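Local coordinates for mandelate racemase/muconate lactonizing enzyme family protein (Roseovarius sp. TM1035, PDB 3T9P), which is probably an enzyme of the enolase superfamily, in the mandelate racemase/muconate lactonizing group, whose reaction and substrate are not established, at residues 63-66 / 67-71; 120-123 / 124-127; 288-291 / 292-296. All coordinates share one frame; numbering follows the deposited sequence.

Interaction 1 of 3, residues 63-66 / 67-71. With SO4 (sulfate ion), chain D.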
loop_
_atom_site.group_PDB
_atom_site.type_symbol
_atom_site.label_atom_id
_atom_site.label_comp_id
_atom_site.label_asym_id
_atom_site.label_seq_id
_atom_site.Cartn_x
_atom_site.Cartn_y
_atom_site.Cartn_z
ATOM N N THR A 63 8.332 -0.223 13.842
ATOM C CA THR A 63 7.910 -1.549 14.210
ATOM C C THR A 63 7.896 -2.454 12.961
ATOM O O THR A 63 8.376 -3.539 12.972
ATOM C CB THR A 63 6.506 -1.525 14.805
ATOM O OG1 THR A 63 6.494 -0.766 16.007
ATOM C CG2 THR A 63 6.001 -2.931 15.029
ATOM N N ILE A 64 7.375 -1.912 11.879
ATOM C CA ILE A 64 7.350 -2.568 10.597
ATOM C C ILE A 64 8.764 -2.835 10.051
ATOM O O ILE A 64 9.011 -3.862 9.500
ATOM C CB ILE A 64 6.510 -1.791 9.581
ATOM C CG1 ILE A 64 5.050 -1.812 9.982
ATOM C CG2 ILE A 64 6.749 -2.317 8.170
ATOM C CD1 ILE A 64 4.154 -1.015 9.193
ATOM N N PHE A 65 9.664 -1.887 10.246
ATOM C CA PHE A 65 11.020 -2.007 9.761
ATOM C C PHE A 65 11.630 -3.237 10.393
ATOM O O PHE A 65 12.184 -4.053 9.736
ATOM C CB PHE A 65 11.834 -0.773 10.178
ATOM C CG PHE A 65 13.268 -0.821 9.801
ATOM C CD1 PHE A 65 13.693 -0.256 8.638
ATOM C CD2 PHE A 65 14.211 -1.426 10.612
ATOM C CE1 PHE A 65 14.991 -0.305 8.285
ATOM C CE2 PHE A 65 15.541 -1.454 10.267
ATOM C CZ PHE A 65 15.924 -0.915 9.127
ATOM N N HIS A 66 11.461 -3.354 11.678
ATOM C CA HIS A 66 12.104 -4.509 12.372
ATOM C C HIS A 66 11.329 -5.800 12.074
ATOM O O HIS A 66 11.921 -6.871 12.032
ATOM C CB HIS A 66 12.246 -4.321 13.863
ATOM C CG HIS A 66 13.259 -3.252 14.198
ATOM N ND1 HIS A 66 14.610 -3.468 14.071
ATOM C CD2 HIS A 66 13.110 -1.947 14.498
ATOM C CE1 HIS A 66 15.265 -2.348 14.352
ATOM N NE2 HIS A 66 14.383 -1.416 14.657
ATOM N N ARG A 67 10.044 -5.736 11.878
ATOM C CA ARG A 67 9.270 -6.930 11.507
ATOM C C ARG A 67 9.517 -7.486 10.084
ATOM O O ARG A 67 9.615 -8.628 9.883
ATOM C CB ARG A 67 7.780 -6.662 11.744
ATOM C CG ARG A 67 6.853 -7.847 11.709
ATOM C CD ARG A 67 6.686 -8.622 13.000
ATOM N NE ARG A 67 6.379 -7.851 14.173
ATOM C CZ ARG A 67 5.179 -7.689 14.700
ATOM N NH1 ARG A 67 4.107 -8.247 14.179
ATOM N NH2 ARG A 67 5.055 -6.938 15.764
ATOM N N GLN A 68 9.553 -6.568 9.142
ATOM C CA GLN A 68 9.498 -6.854 7.739
ATOM C C GLN A 68 10.625 -6.400 6.790
ATOM O O GLN A 68 10.681 -6.868 5.695
ATOM C CB GLN A 68 8.116 -6.473 7.188
ATOM C CG GLN A 68 6.958 -7.126 7.871
ATOM C CD GLN A 68 5.617 -6.587 7.452
ATOM O OE1 GLN A 68 4.993 -7.108 6.561
ATOM N NE2 GLN A 68 5.186 -5.575 8.079
ATOM N N ILE A 69 11.494 -5.515 7.232
ATOM C CA ILE A 69 12.649 -5.127 6.450
ATOM C C ILE A 69 13.938 -5.794 6.968
ATOM O O ILE A 69 14.564 -6.504 6.257
ATOM C CB ILE A 69 12.829 -3.575 6.389
ATOM C CG1 ILE A 69 11.557 -2.882 5.905
ATOM C CG2 ILE A 69 14.070 -3.166 5.587
ATOM C CD1 ILE A 69 11.225 -3.044 4.589
ATOM N N ALA A 70 14.251 -5.605 8.227
ATOM C CA ALA A 70 15.510 -6.076 8.844
ATOM C C ALA A 70 15.781 -7.552 8.701
ATOM O O ALA A 70 16.899 -7.883 8.346
ATOM C CB ALA A 70 15.562 -5.680 10.303
ATOM N N PRO A 71 14.749 -8.439 8.852
ATOM C CA PRO A 71 15.066 -9.876 8.760
ATOM C C PRO A 71 15.591 -10.285 7.418
ATOM O O PRO A 71 16.391 -11.241 7.344
ATOM C CB PRO A 71 13.719 -10.582 9.058
ATOM C CG PRO A 71 13.088 -9.606 10.047
ATOM C CD PRO A 71 13.354 -8.245 9.321
HETATM S S SO4 D . 7.858 -5.300 18.171
HETATM O O1 SO4 D . 8.701 -6.134 19.053
HETATM O O2 SO4 D . 7.070 -6.283 17.421
HETATM O O3 SO4 D . 7.025 -4.393 18.973
HETATM O O4 SO4 D . 8.631 -4.479 17.201
#

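Interaction 2 of 3, residues 120-123 / 124-127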
loop_
_atom_site.group_PDB
_atom_site.type_symbol
_atom_site.label_atom_id
_atom_site.label_comp_id
_atom_site.label_asym_id
_atom_site.label_seq_id
_atom_site.Cartn_x
_atom_site.Cartn_y
_atom_site.Cartn_z
ATOM N N GLY A 120 34.302 8.403 1.008
ATOM C CA GLY A 120 34.620 9.814 1.102
ATOM C C GLY A 120 33.851 10.725 0.105
ATOM O O GLY A 120 34.362 11.797 -0.272
ATOM N N LYS A 121 32.639 10.324 -0.303
ATOM C CA LYS A 121 31.934 11.008 -1.384
ATOM C C LYS A 121 30.504 11.374 -0.909
ATOM O O LYS A 121 29.861 10.549 -0.234
ATOM C CB LYS A 121 31.807 10.061 -2.569
ATOM C CG LYS A 121 33.168 9.967 -3.435
ATOM C CD LYS A 121 33.102 8.803 -4.445
ATOM C CE LYS A 121 34.471 8.614 -5.150
ATOM N NZ LYS A 121 34.348 7.196 -5.569
ATOM N N PRO A 122 29.997 12.583 -1.263
ATOM C CA PRO A 122 28.512 12.842 -1.120
ATOM C C PRO A 122 27.653 11.859 -1.963
ATOM O O PRO A 122 28.087 11.394 -3.037
ATOM C CB PRO A 122 28.307 14.238 -1.741
ATOM C CG PRO A 122 29.712 14.816 -1.969
ATOM C CD PRO A 122 30.707 13.666 -2.003
ATOM N N VAL A 123 26.444 11.569 -1.489
ATOM C CA VAL A 123 25.601 10.578 -2.198
ATOM C C VAL A 123 25.382 11.041 -3.605
ATOM O O VAL A 123 25.433 10.214 -4.584
ATOM C CB VAL A 123 24.237 10.391 -1.497
ATOM C CG1 VAL A 123 23.326 9.547 -2.388
ATOM C CG2 VAL A 123 24.500 9.664 -0.161
ATOM N N ALA A 124 25.261 12.342 -3.769
ATOM C CA ALA A 124 25.071 12.943 -5.147
ATOM C C ALA A 124 26.185 12.465 -6.105
ATOM O O ALA A 124 25.927 12.192 -7.287
ATOM C CB ALA A 124 25.080 14.477 -5.095
ATOM N N THR A 125 27.404 12.388 -5.574
ATOM C CA THR A 125 28.589 11.895 -6.385
ATOM C C THR A 125 28.456 10.388 -6.666
ATOM O O THR A 125 28.541 9.954 -7.817
ATOM C CB THR A 125 29.938 12.253 -5.690
ATOM O OG1 THR A 125 30.045 13.676 -5.649
ATOM C CG2 THR A 125 31.161 11.588 -6.465
ATOM N N LEU A 126 28.099 9.602 -5.655
ATOM C CA LEU A 126 27.810 8.171 -5.887
ATOM C C LEU A 126 26.791 7.963 -6.963
ATOM O O LEU A 126 26.845 6.948 -7.677
ATOM C CB LEU A 126 27.362 7.390 -4.597
ATOM C CG LEU A 126 28.286 7.539 -3.412
ATOM C CD1 LEU A 126 27.605 6.740 -2.254
ATOM C CD2 LEU A 126 29.655 6.984 -3.752
ATOM N N LEU A 127 25.881 8.919 -7.154
ATOM C CA LEU A 127 24.810 8.758 -8.109
ATOM C C LEU A 127 25.133 9.311 -9.483
ATOM O O LEU A 127 24.253 9.436 -10.308
ATOM C CB LEU A 127 23.459 9.348 -7.553
ATOM C CG LEU A 127 22.896 8.765 -6.219
ATOM C CD1 LEU A 127 21.470 9.330 -5.877
ATOM C CD2 LEU A 127 22.747 7.338 -6.402
#

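Interaction 3 of 3, residues 288-291 / 292-296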
loop_
_atom_site.group_PDB
_atom_site.type_symbol
_atom_site.label_atom_id
_atom_site.label_comp_id
_atom_site.label_asym_id
_atom_site.label_seq_id
_atom_site.Cartn_x
_atom_site.Cartn_y
_atom_site.Cartn_z
ATOM N N HIS A 288 17.065 4.174 -4.695
ATOM C CA HIS A 288 17.031 3.244 -5.842
ATOM C C HIS A 288 15.645 3.287 -6.441
ATOM O O HIS A 288 15.507 3.340 -7.636
ATOM C CB HIS A 288 17.335 1.787 -5.374
ATOM C CG HIS A 288 18.802 1.458 -5.319
ATOM N ND1 HIS A 288 19.630 1.571 -6.419
ATOM C CD2 HIS A 288 19.563 0.941 -4.325
ATOM C CE1 HIS A 288 20.869 1.219 -6.072
ATOM N NE2 HIS A 288 20.849 0.804 -4.809
ATOM N N ARG A 289 14.596 3.212 -5.614
ATOM C CA ARG A 289 13.253 3.166 -6.152
ATOM C C ARG A 289 12.863 4.492 -6.775
ATOM O O ARG A 289 12.235 4.477 -7.832
ATOM C CB ARG A 289 12.254 2.714 -5.095
ATOM C CG ARG A 289 12.463 1.213 -4.711
ATOM C CD ARG A 289 11.351 0.757 -3.656
ATOM N NE ARG A 289 9.942 1.004 -4.087
ATOM C CZ ARG A 289 9.308 0.289 -4.994
ATOM N NH1 ARG A 289 9.959 -0.786 -5.556
ATOM N NH2 ARG A 289 8.038 0.569 -5.327
ATOM N N THR A 290 13.297 5.614 -6.181
ATOM C CA THR A 290 12.958 6.911 -6.797
ATOM C C THR A 290 13.649 7.053 -8.217
ATOM O O THR A 290 13.038 7.517 -9.187
ATOM C CB THR A 290 13.374 8.063 -5.835
ATOM O OG1 THR A 290 12.637 7.826 -4.634
ATOM C CG2 THR A 290 12.935 9.466 -6.404
ATOM N N LEU A 291 14.917 6.655 -8.271
ATOM C CA LEU A 291 15.682 6.596 -9.534
ATOM C C LEU A 291 14.967 5.794 -10.621
ATOM O O LEU A 291 14.947 6.216 -11.776
ATOM C CB LEU A 291 17.083 5.991 -9.263
ATOM C CG LEU A 291 18.036 6.978 -8.576
ATOM C CD1 LEU A 291 19.319 6.162 -8.132
ATOM C CD2 LEU A 291 18.351 8.206 -9.558
ATOM N N GLN A 292 14.310 4.690 -10.257
ATOM C CA GLN A 292 13.508 3.887 -11.171
ATOM C C GLN A 292 12.322 4.720 -11.736
ATOM O O GLN A 292 12.149 4.795 -12.995
ATOM C CB GLN A 292 13.074 2.561 -10.500
ATOM C CG GLN A 292 12.178 1.640 -11.376
ATOM C CD GLN A 292 12.859 1.124 -12.704
ATOM O OE1 GLN A 292 14.065 0.783 -12.734
ATOM N NE2 GLN A 292 12.067 1.120 -13.811
ATOM N N VAL A 293 11.638 5.480 -10.864
ATOM C CA VAL A 293 10.635 6.406 -11.325
ATOM C C VAL A 293 11.220 7.496 -12.247
ATOM O O VAL A 293 10.588 7.814 -13.255
ATOM C CB VAL A 293 9.805 7.007 -10.152
ATOM C CG1 VAL A 293 8.825 8.095 -10.701
ATOM C CG2 VAL A 293 9.075 5.832 -9.387
ATOM N N CYS A 294 12.374 8.050 -11.920
ATOM C CA CYS A 294 12.948 9.117 -12.741
ATOM C C CYS A 294 13.214 8.613 -14.169
ATOM O O CYS A 294 13.043 9.368 -15.151
ATOM C CB CYS A 294 14.263 9.514 -12.154
ATOM S SG CYS A 294 14.014 10.444 -10.556
ATOM N N GLN A 295 13.591 7.339 -14.238
ATOM C CA GLN A 295 13.992 6.676 -15.494
ATOM C C GLN A 295 12.760 6.296 -16.286
ATOM O O GLN A 295 12.732 6.539 -17.469
ATOM C CB GLN A 295 14.951 5.549 -15.132
ATOM C CG GLN A 295 15.096 4.430 -16.122
ATOM C CD GLN A 295 15.694 3.185 -15.405
ATOM O OE1 GLN A 295 15.359 2.031 -15.742
ATOM N NE2 GLN A 295 16.537 3.436 -14.365
ATOM N N MET A 296 11.662 5.923 -15.639
ATOM C CA MET A 296 10.345 5.843 -16.286
ATOM C C MET A 296 9.851 7.178 -16.864
ATOM O O MET A 296 9.301 7.230 -17.990
ATOM C CB MET A 296 9.256 5.292 -15.322
ATOM C CG MET A 296 9.509 3.844 -14.902
ATOM S SD MET A 296 8.517 3.403 -13.407
ATOM C CE MET A 296 6.813 3.534 -13.935
#

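Interaction 1 of 3, residues 63-66 / 67-71
T63 and R67 lie side by side one helical turn apart, T63 O accepting R67 N at 3.0 Å. R67 CG stands anti to its amide nitrogen (chi1 -167°), and bends at the next two bonds carry the guanidinium past T63 CG2 to a sulfate, where R67 NH2 gives a hydrogen bond of 2.7 Å to SO4 O2, near the guanidinium plane. The sulfate, probably from the crystallisation liquor, is also bonded by Q384; D59 of the second subunit forms a salt bridge with the same NH2. I64 O accepts Q68 N at 2.8 Å. F65 O is gripped twice, by I69 N (i+4) and by A70 N (i+5), the latter with an N-H...O angle of 172°; this goes with a wider pi-type turn at 67-69. Above one face of the F65 ring sits I69 CB, and I69 CG2 reaches F65 CE1 at 4.0 Å. The H66 imidazole is held at both nitrogens, by S386 and T30, while H66 O meets P71 CD at 3.4 Å; P71 N has no hydrogen to give, which leaves a kink. Helix 58-73 packs on the antiparallel sheet of the enolase-superfamily N-terminal capping domain.

Interaction 2 of 3, residues 120-123 / 124-127
P122 O receives the amide of L126 at 3.2 Å from P122 O to L126 N, in the carbonyl plane, and more weakly that of T125, as the chain leaves an extended approach at K121 and P122 and winds into the short helix 123-126. P122 holds the N-cap position. One residue on, V123 O takes L127 N at 2.9 Å with a bent N-H...O angle of 131°, and L127 is the first residue to leave helical torsions. G120, at positive phi, is the first residue past helix 98-119, so a three-residue link, G120 to P122, joins the two helices. The result is an N-capped single-turn helix, docked by H320, bonded to the amide of A124, and by G368, with backbone bonds to K121 and V123, against what is, as in the enolase superfamily, probably the C-terminal barrel domain. The extended aliphatic chain of K121 crosses T125 at about a right angle, K121 CD lying 4.0 Å from T125 CG2, while K121 CB touches L126 CD2 at 3.9 Å. The lysine's NZ continues to a salt bridge with E119. T125 OG1 lies beside the backbone N and anti to the carbonyl carbon (chi1 -64°), 3.7 Å from P122 CD, which leaves CG2 facing the lysine chain. With a glycine at T125, the lysine methylenes and the P122 ring would probably lose the methyl and hydroxyl they rest on, leaving a gap there. V123 and L127 point the same way, V123 CG1 packing on L127 CG at 3.9 Å, and both side chains also touch W112 of helix 98-119.

Interaction 3 of 3, residues 288-291 / 292-296
T290 O accepts the amide of C294 at 2.9 Å from T290 O to C294 N, with the donor in the carbonyl plane. It is one of four successive i to i+4 bonds of a regular alpha-helix, 287-299, in the C-terminal domain, which in the enolase superfamily is a modified TIM barrel. The others run from Q292 N to H288 O, from V293 N to R289 O at 3.2 Å, and from Q295 N to L291 O at 3.0 Å. The side chains fan out from this backbone more than they meet one another. H288 turns its imidazole to the N-terminal domain, meeting the ring of F81 edge-to-face and that of W112 with the planes at about 50°. R289 departs on another side, its NE and NH2 bonded to the carbonyl oxygens of M284 and C260 and its guanidinium in a cation-pi contact with Y262; these partners probably fix its rotation. T290 OG1 turns back to the carbonyl of G286, one turn earlier, which satisfies this buried hydroxyl, and its methyl comes within 4.4 Å of the sulfur, from T290 CG2 to C294 SG. V293 and M296 both pack on W265 of helix 262-270, joining the two neighbouring helices. Q292 CB sits 3.4 Å from R289 O; beyond it CG is anti to the backbone N (chi1 178°), the chain bends at chi2, and the side chain touches Y262. C294 SG takes the opposite choice, anti to the carbonyl carbon (chi1 -72°), and stands 3.4 Å from T290 O.

Overall arrangement
The three interactions follow one another along the chain. Interactions 1 and 2 belong to the N-terminal domain, interaction 3 to the C-terminal domain. Interactions 2 and 3 touch: L127 CD2, at the end of the short helix 123-126, packs against L291 CD1 of helix 287-299 at 4.0 Å, and the centres of the two interactions are about 17 Å apart. W112 of helix 98-119 serves both, meeting V123 and L127 as well as the H288 ring. Interaction 1 stands apart, its centre about 27 Å from that of interaction 2 and about 23 Å from that of interaction 3, yet I64 and I69 pack against helix 98-119, which therefore connects all three. Interaction 1 alone is touched by the second subunit, and it carries the sulfate.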